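Local structure of SAV1430 (Staphylococcus aureus subsp. aureus Mu50, 2FFM) at residues M15-S20 against T73-V78; D29-T32 against Q38-F41; N43-V48 against K52-V57. The protein is of unknown function but belongs to the Nfu/NifU N-terminal scaffold family and probably takes part in iron-sulfur cluster assembly. One frame throughout, in Å; residues are numbered along the deposited sequence.

Contact 1: M15-S20 against T73-V78; sequences MKITLS and TVLPKV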
loop_
_atom_site.group_PDB
_atom_site.type_symbol
_atom_site.label_atom_id
_atom_site.label_comp_id
_atom_site.label_asym_id
_atom_site.label_seq_id
_atom_site.Cartn_x
_atom_site.Cartn_y
_atom_site.Cartn_z
HETATM N N MSE A 15 -1.846 0.439 -7.780
HETATM C CA MSE A 15 -2.109 1.873 -7.639
HETATM C C MSE A 15 -1.048 2.535 -6.762
HETATM O O MSE A 15 -0.605 1.964 -5.772
HETATM C CB MSE A 15 -3.501 2.112 -7.045
HETATM C CG MSE A 15 -4.634 1.792 -7.998
HETATM SE SE MSE A 15 -6.302 2.577 -7.433
HETATM C CE MSE A 15 -6.016 4.330 -8.181
ATOM N N LYS A 16 -0.645 3.739 -7.141
ATOM C CA LYS A 16 0.370 4.473 -6.402
ATOM C C LYS A 16 -0.270 5.429 -5.400
ATOM O O LYS A 16 -0.991 6.357 -5.774
ATOM C CB LYS A 16 1.260 5.248 -7.374
ATOM C CG LYS A 16 2.404 5.991 -6.721
ATOM C CD LYS A 16 3.240 6.736 -7.750
ATOM C CE LYS A 16 4.342 7.560 -7.089
ATOM N NZ LYS A 16 5.161 8.325 -8.075
ATOM N N ILE A 17 -0.004 5.175 -4.122
ATOM C CA ILE A 17 -0.517 5.979 -3.028
ATOM C C ILE A 17 0.641 6.784 -2.442
ATOM O O ILE A 17 1.591 6.214 -1.905
ATOM C CB ILE A 17 -1.116 5.073 -1.941
ATOM C CG1 ILE A 17 -2.229 4.224 -2.552
ATOM C CG2 ILE A 17 -1.658 5.913 -0.776
ATOM C CD1 ILE A 17 -2.834 3.211 -1.592
ATOM N N THR A 18 0.576 8.105 -2.556
ATOM C CA THR A 18 1.638 8.949 -2.021
ATOM C C THR A 18 1.309 9.401 -0.595
ATOM O O THR A 18 0.245 9.955 -0.341
ATOM C CB THR A 18 1.864 10.174 -2.918
ATOM O OG1 THR A 18 2.126 9.737 -4.257
ATOM C CG2 THR A 18 3.048 10.978 -2.428
ATOM N N LEU A 19 2.226 9.148 0.335
ATOM C CA LEU A 19 2.029 9.528 1.729
ATOM C C LEU A 19 2.766 10.822 2.063
ATOM O O LEU A 19 3.628 11.271 1.306
ATOM C CB LEU A 19 2.499 8.403 2.654
ATOM C CG LEU A 19 1.893 7.030 2.336
ATOM C CD1 LEU A 19 2.704 6.392 1.229
ATOM C CD2 LEU A 19 1.893 6.132 3.555
ATOM N N SER A 20 2.417 11.421 3.196
ATOM C CA SER A 20 3.045 12.666 3.624
ATOM C C SER A 20 4.435 12.397 4.191
ATOM O O SER A 20 5.424 13.012 3.770
ATOM C CB SER A 20 2.164 13.377 4.668
ATOM O OG SER A 20 1.740 12.506 5.711
ATOM N N THR A 73 -13.694 -1.914 -3.629
ATOM C CA THR A 73 -13.839 -2.523 -2.310
ATOM C C THR A 73 -12.552 -2.557 -1.483
ATOM O O THR A 73 -12.605 -2.550 -0.251
ATOM C CB THR A 73 -14.375 -3.975 -2.415
ATOM O OG1 THR A 73 -14.426 -4.559 -1.107
ATOM C CG2 THR A 73 -13.466 -4.819 -3.291
ATOM N N VAL A 74 -11.406 -2.601 -2.163
ATOM C CA VAL A 74 -10.097 -2.651 -1.508
ATOM C C VAL A 74 -9.556 -1.281 -1.088
ATOM O O VAL A 74 -9.090 -1.113 0.042
ATOM C CB VAL A 74 -9.036 -3.335 -2.427
ATOM C CG1 VAL A 74 -7.653 -3.313 -1.765
ATOM C CG2 VAL A 74 -9.447 -4.761 -2.730
ATOM N N LEU A 75 -9.636 -0.307 -1.990
ATOM C CA LEU A 75 -9.119 1.038 -1.723
ATOM C C LEU A 75 -9.662 1.672 -0.446
ATOM O O LEU A 75 -8.904 2.247 0.339
ATOM C CB LEU A 75 -9.383 1.968 -2.924
ATOM C CG LEU A 75 -8.403 3.132 -3.115
ATOM C CD1 LEU A 75 -6.998 2.562 -3.158
ATOM C CD2 LEU A 75 -8.696 3.908 -4.385
ATOM N N PRO A 76 -10.979 1.575 -0.212
ATOM C CA PRO A 76 -11.531 2.176 1.003
ATOM C C PRO A 76 -10.988 1.541 2.275
ATOM O O PRO A 76 -10.720 2.227 3.269
ATOM C CB PRO A 76 -13.034 1.972 0.833
ATOM C CG PRO A 76 -13.121 0.744 -0.015
ATOM C CD PRO A 76 -12.050 0.986 -1.036
ATOM N N LYS A 77 -10.825 0.225 2.249
ATOM C CA LYS A 77 -10.301 -0.459 3.422
ATOM C C LYS A 77 -8.824 -0.105 3.574
ATOM O O LYS A 77 -8.304 -0.032 4.687
ATOM C CB LYS A 77 -10.480 -1.973 3.287
ATOM C CG LYS A 77 -11.925 -2.418 3.182
ATOM C CD LYS A 77 -11.994 -3.907 2.932
ATOM C CE LYS A 77 -13.402 -4.377 2.599
ATOM N NZ LYS A 77 -13.387 -5.827 2.221
ATOM N N VAL A 78 -8.158 0.132 2.448
ATOM C CA VAL A 78 -6.753 0.488 2.476
ATOM C C VAL A 78 -6.552 1.857 3.098
ATOM O O VAL A 78 -5.632 2.052 3.886
ATOM C CB VAL A 78 -6.148 0.494 1.068
ATOM C CG1 VAL A 78 -4.742 1.072 1.113
ATOM C CG2 VAL A 78 -6.124 -0.920 0.516
#

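Contact 2: D29-T32 against Q38-F41; sequences DTYT and QPAF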
loop_
_atom_site.group_PDB
_atom_site.type_symbol
_atom_site.label_atom_id
_atom_site.label_comp_id
_atom_site.label_asym_id
_atom_site.label_seq_id
_atom_site.Cartn_x
_atom_site.Cartn_y
_atom_site.Cartn_z
ATOM N N ASP A 29 11.453 -1.510 -0.325
ATOM C CA ASP A 29 11.053 -2.736 0.358
ATOM C C ASP A 29 9.744 -3.232 -0.249
ATOM O O ASP A 29 8.839 -2.446 -0.507
ATOM C CB ASP A 29 10.838 -2.475 1.851
ATOM C CG ASP A 29 12.122 -2.563 2.661
ATOM O OD1 ASP A 29 12.542 -3.689 3.014
ATOM O OD2 ASP A 29 12.706 -1.499 2.948
ATOM N N THR A 30 9.655 -4.537 -0.480
ATOM C CA THR A 30 8.455 -5.145 -1.036
ATOM C C THR A 30 7.952 -6.148 -0.009
ATOM O O THR A 30 8.609 -7.153 0.270
ATOM C CB THR A 30 8.740 -5.878 -2.361
ATOM O OG1 THR A 30 9.368 -4.974 -3.272
ATOM C CG2 THR A 30 7.445 -6.391 -2.981
ATOM N N TYR A 31 6.786 -5.860 0.559
ATOM C CA TYR A 31 6.197 -6.720 1.568
ATOM C C TYR A 31 5.063 -7.528 0.984
ATOM O O TYR A 31 4.114 -6.974 0.438
ATOM C CB TYR A 31 5.677 -5.882 2.722
ATOM C CG TYR A 31 6.639 -4.820 3.181
ATOM C CD1 TYR A 31 6.434 -3.484 2.848
ATOM C CD2 TYR A 31 7.725 -5.145 4.001
ATOM C CE1 TYR A 31 7.272 -2.483 3.330
ATOM C CE2 TYR A 31 8.577 -4.158 4.491
ATOM C CZ TYR A 31 8.341 -2.826 4.154
ATOM O OH TYR A 31 9.147 -1.843 4.676
ATOM N N THR A 32 5.163 -8.846 1.113
ATOM C CA THR A 32 4.142 -9.740 0.588
ATOM C C THR A 32 3.339 -10.421 1.692
ATOM O O THR A 32 2.253 -10.940 1.442
ATOM C CB THR A 32 4.773 -10.823 -0.327
ATOM O OG1 THR A 32 5.747 -11.558 0.419
ATOM C CG2 THR A 32 5.440 -10.184 -1.534
ATOM N N GLN A 38 8.058 -5.625 10.054
ATOM C CA GLN A 38 7.563 -4.551 9.195
ATOM C C GLN A 38 6.835 -3.462 9.973
ATOM O O GLN A 38 6.488 -3.645 11.139
ATOM C CB GLN A 38 6.610 -5.137 8.149
ATOM C CG GLN A 38 7.209 -6.287 7.396
ATOM C CD GLN A 38 6.190 -7.019 6.576
ATOM O OE1 GLN A 38 5.022 -7.121 6.960
ATOM N NE2 GLN A 38 6.625 -7.565 5.447
ATOM N N PRO A 39 6.620 -2.297 9.339
ATOM C CA PRO A 39 5.904 -1.230 10.048
ATOM C C PRO A 39 4.452 -1.691 10.298
ATOM O O PRO A 39 3.920 -2.505 9.547
ATOM C CB PRO A 39 5.975 -0.057 9.065
ATOM C CG PRO A 39 7.245 -0.312 8.326
ATOM C CD PRO A 39 7.188 -1.795 8.075
ATOM N N ALA A 40 3.820 -1.168 11.341
ATOM C CA ALA A 40 2.453 -1.560 11.672
ATOM C C ALA A 40 1.448 -1.254 10.582
ATOM O O ALA A 40 0.650 -2.123 10.209
ATOM C CB ALA A 40 2.008 -0.897 12.965
ATOM N N PHE A 41 1.463 -0.027 10.066
ATOM C CA PHE A 41 0.494 0.308 9.037
ATOM C C PHE A 41 0.669 -0.640 7.848
ATOM O O PHE A 41 -0.306 -0.982 7.179
ATOM C CB PHE A 41 0.596 1.796 8.629
ATOM C CG PHE A 41 1.695 2.096 7.674
ATOM C CD1 PHE A 41 2.977 2.390 8.133
ATOM C CD2 PHE A 41 1.457 2.048 6.304
ATOM C CE1 PHE A 41 4.014 2.642 7.236
ATOM C CE2 PHE A 41 2.476 2.295 5.393
ATOM C CZ PHE A 41 3.762 2.588 5.853
#

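Contact 3: N43-V48 against K52-V57; sequences NDILKV and KSIFHV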
loop_
_atom_site.group_PDB
_atom_site.type_symbol
_atom_site.label_atom_id
_atom_site.label_comp_id
_atom_site.label_asym_id
_atom_site.label_seq_id
_atom_site.Cartn_x
_atom_site.Cartn_y
_atom_site.Cartn_z
ATOM N N ASN A 43 1.462 -3.895 7.959
ATOM C CA ASN A 43 0.803 -5.183 8.211
ATOM C C ASN A 43 -0.709 -5.011 8.142
ATOM O O ASN A 43 -1.426 -5.935 7.784
ATOM C CB ASN A 43 1.158 -5.742 9.597
ATOM C CG ASN A 43 2.600 -6.175 9.709
ATOM O OD1 ASN A 43 3.193 -6.098 10.789
ATOM N ND2 ASN A 43 3.174 -6.645 8.602
ATOM N N ASP A 44 -1.200 -3.831 8.501
ATOM C CA ASP A 44 -2.631 -3.640 8.454
ATOM C C ASP A 44 -3.119 -3.606 7.022
ATOM O O ASP A 44 -4.196 -4.104 6.727
ATOM C CB ASP A 44 -3.044 -2.376 9.205
ATOM C CG ASP A 44 -2.883 -2.521 10.720
ATOM O OD1 ASP A 44 -2.726 -3.667 11.217
ATOM O OD2 ASP A 44 -2.927 -1.489 11.423
ATOM N N ILE A 45 -2.321 -3.045 6.123
ATOM C CA ILE A 45 -2.718 -2.991 4.728
ATOM C C ILE A 45 -2.734 -4.399 4.130
ATOM O O ILE A 45 -3.685 -4.773 3.450
ATOM C CB ILE A 45 -1.774 -2.062 3.922
ATOM C CG1 ILE A 45 -1.905 -0.634 4.457
ATOM C CG2 ILE A 45 -2.111 -2.117 2.435
ATOM C CD1 ILE A 45 -1.057 0.398 3.742
ATOM N N LEU A 46 -1.693 -5.182 4.385
ATOM C CA LEU A 46 -1.634 -6.549 3.871
ATOM C C LEU A 46 -2.820 -7.421 4.310
ATOM O O LEU A 46 -3.276 -8.272 3.557
ATOM C CB LEU A 46 -0.331 -7.219 4.310
ATOM C CG LEU A 46 0.911 -6.955 3.467
ATOM C CD1 LEU A 46 1.071 -5.471 3.232
ATOM C CD2 LEU A 46 2.126 -7.521 4.184
ATOM N N LYS A 47 -3.302 -7.210 5.531
ATOM C CA LYS A 47 -4.424 -7.971 6.059
ATOM C C LYS A 47 -5.730 -7.630 5.337
ATOM O O LYS A 47 -6.758 -8.284 5.550
ATOM C CB LYS A 47 -4.597 -7.711 7.561
ATOM C CG LYS A 47 -3.538 -8.337 8.460
ATOM C CD LYS A 47 -3.768 -7.962 9.924
ATOM C CE LYS A 47 -2.587 -8.402 10.795
ATOM N NZ LYS A 47 -2.571 -7.728 12.134
ATOM N N VAL A 48 -5.697 -6.599 4.498
ATOM C CA VAL A 48 -6.874 -6.197 3.733
ATOM C C VAL A 48 -7.134 -7.213 2.629
ATOM O O VAL A 48 -6.251 -7.515 1.833
ATOM C CB VAL A 48 -6.677 -4.801 3.109
ATOM C CG1 VAL A 48 -7.835 -4.477 2.181
ATOM C CG2 VAL A 48 -6.585 -3.761 4.212
ATOM N N LYS A 52 -2.410 -7.839 -2.557
ATOM C CA LYS A 52 -1.456 -8.891 -2.891
ATOM C C LYS A 52 -0.067 -8.588 -2.314
ATOM O O LYS A 52 0.498 -9.405 -1.597
ATOM C CB LYS A 52 -1.373 -9.063 -4.417
ATOM C CG LYS A 52 -0.294 -10.054 -4.885
ATOM C CD LYS A 52 -0.726 -11.512 -4.716
ATOM C CE LYS A 52 -1.328 -12.065 -6.010
ATOM N NZ LYS A 52 -2.424 -11.186 -6.526
ATOM N N SER A 53 0.482 -7.420 -2.637
ATOM C CA SER A 53 1.797 -7.037 -2.130
ATOM C C SER A 53 1.872 -5.528 -2.002
ATOM O O SER A 53 0.960 -4.816 -2.420
ATOM C CB SER A 53 2.912 -7.499 -3.073
ATOM O OG SER A 53 3.059 -6.586 -4.150
ATOM N N ILE A 54 2.983 -5.051 -1.446
ATOM C CA ILE A 54 3.204 -3.622 -1.252
ATOM C C ILE A 54 4.637 -3.231 -1.580
ATOM O O ILE A 54 5.577 -3.840 -1.087
ATOM C CB ILE A 54 2.925 -3.204 0.219
ATOM C CG1 ILE A 54 1.477 -3.516 0.585
ATOM C CG2 ILE A 54 3.204 -1.715 0.410
ATOM C CD1 ILE A 54 0.482 -2.784 -0.280
ATOM N N PHE A 55 4.798 -2.226 -2.431
ATOM C CA PHE A 55 6.122 -1.727 -2.778
ATOM C C PHE A 55 6.223 -0.403 -2.051
ATOM O O PHE A 55 5.417 0.490 -2.287
ATOM C CB PHE A 55 6.255 -1.487 -4.280
ATOM C CG PHE A 55 7.597 -0.934 -4.695
ATOM C CD1 PHE A 55 8.759 -1.678 -4.515
ATOM C CD2 PHE A 55 7.691 0.314 -5.310
ATOM C CE1 PHE A 55 9.994 -1.191 -4.950
ATOM C CE2 PHE A 55 8.921 0.809 -5.747
ATOM C CZ PHE A 55 10.075 0.056 -5.568
ATOM N N HIS A 56 7.211 -0.280 -1.169
ATOM C CA HIS A 56 7.393 0.933 -0.383
ATOM C C HIS A 56 8.754 1.577 -0.615
ATOM O O HIS A 56 9.787 0.962 -0.347
ATOM C CB HIS A 56 7.240 0.610 1.107
ATOM C CG HIS A 56 7.219 1.822 1.984
ATOM N ND1 HIS A 56 7.267 1.744 3.359
ATOM C CD2 HIS A 56 7.131 3.138 1.683
ATOM C CE1 HIS A 56 7.205 2.961 3.866
ATOM N NE2 HIS A 56 7.122 3.826 2.871
ATOM N N VAL A 57 8.758 2.822 -1.085
ATOM C CA VAL A 57 10.013 3.525 -1.343
ATOM C C VAL A 57 9.837 5.035 -1.380
ATOM O O VAL A 57 8.878 5.526 -1.951
ATOM C CB VAL A 57 10.637 3.074 -2.677
ATOM C CG1 VAL A 57 9.788 3.540 -3.833
ATOM C CG2 VAL A 57 12.046 3.608 -2.788
#

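Contact 1: M15-S20 against T73-V78
Met15 and Ile17 of strand 14-19 meet Leu75 and Val78 of helix 71-80. This is helix-on-sheet packing in an alpha+beta fold with an antiparallel sheet. The local axes run nearly parallel, 19° apart, and come no closer than 12.2 Å. The backbones therefore stay well separated: Met15 CA is 9.2 Å from Leu75 CA. Side chains span the gap, and the contact is wholly apolar.

The close packing is around Ile17. Its CG1 branch is extended (chi2 176°) and carries the terminal methyl to the helix. Ile17 CD1 lies 3.9 Å from Val78 CG1. The same methyl reaches Leu75 more loosely, with Ile17 CD1 4.5 Å from Leu75 CD1. One strand residue thus touches two helix residues a turn apart. Ile61 and Val63 of strand 60-65 and Ile3 of strand 3-8 also pack on Ile17, and Ile17 is buried.

Met15, modelled as selenomethionine, touches the other branch of Leu75. Its chain bends at chi3 (83°) and crosses the leucine at about a right angle. Ile6 lies beside it.

The looser side begins at Leu75, which is only partly buried. Beyond it, Pro76 and Lys77 are exposed and do not touch the strand. Within the strand, Lys16 and Thr18 project from the other face of the sheet. Lys16 is exposed and makes a cation-pi contact with Phe60.

The helix is kinked at Pro76, whose ring nitrogen has no hydrogen to give to the preceding turn. Regular bonding resumes two residues later: Val78 N donates to Val74 O at 2.9 Å. At the Met15 end, the selenium rests 4.1 Å from Leu75 CD2.

Contact 2: D29-T32 against Q38-F41
Tyr31 OH lies 3.9 Å from Pro39 CD and is hydrogen-bonded to Arg23 NH2. Outside the two segments, Arg23 NH2 also forms a salt bridge with Asp29 OD2. Arg23 thus ties together two residues that are two apart on edge strand 29-31, and it probably helps to fix the phenol end of the ring.

The ring itself is flanked by Gln38. Tyr31 has chi1 at -46°, with CG beside its own backbone N, and this turns the ring to the segment 38-41. The Gln38 chain is extended beyond CG. The two side chains lie alongside and run opposite ways. Gln38 CG is 3.6 Å from Tyr31 CD2, and Gln38 CD is 3.5 Å from Tyr31 CD2. The amide plane stands 80° from the ring plane, so the two groups are not stacked.

In the alpha+beta fold, this contact joins the edge of the antiparallel sheet to the start of helix 40-46. Pro39 occupies the N-cap position of that helix. The proline side chain runs roughly perpendicular to that of Tyr31, with Pro39 CD coming in obliquely, 4.2 Å from Tyr31 CZ. Ile42 and His56 also touch the buried Tyr31 side chain.

Contact 3: N43-V48 against K52-V57
The hydrophobic core between helix and sheet holds this contact: Ile45 and Leu46 of helix 40-46 pack on Ile54 of strand 51-57. In this alpha+beta fold, a short connection leads from the helix directly into the strand it covers.

Ile54 presents its longer branch to the helix, and each of the two carbons of that branch has its own partner. Ile54 CD1 lies 3.8 Å from Ile45 CG2. Ile54 CG1 is modelled 3.3 Å from Leu46 CD1, doubtfully short for two such carbons, so only the contact itself should be relied on. Ile45 crosses Ile54 at about a right angle. It touches with its CG2 methyl, which chi1 (-64°) sets anti to the backbone N. Leu46 slants across Ile54 with one methyl. Ile61 and Val63 of strand 60-65 pack on Ile54 as well, and Ile61 also touches Ile45.

Leu46 is less deeply buried and also packs on Val34. Just before Ile54, the strand has a classic beta bulge, in which Lys52 and Ser53 both face Asp64. Lys52 and Ser53 point away from the helix. Lys52 NZ forms a salt bridge with Glu66 OE2. Behind the packed methyls, Val48 N donates to Ile45 O at 2.9 Å.

Overall arrangement
Along the chain contact 2 comes first and contact 3 follows, both between the two segments of contact 1. All three reach the same five-stranded antiparallel sheet. Contacts 2 and 3 share helix 40-46, and their centres are about 6 Å apart. Their strands, 29-31 and 51-57, are sheet neighbours, joined by a backbone hydrogen bond, Tyr31 N to Ile54 O, 2.9 Å. Contact 1 brings in helix 71-80. Its centre is about 10 Å from that of contact 3 and about 14 Å from that of contact 2. Val48 packs on Val74, Lys77 and Val78, which links the two helical regions. Together the contacts join both helices to the sheet in one compact domain.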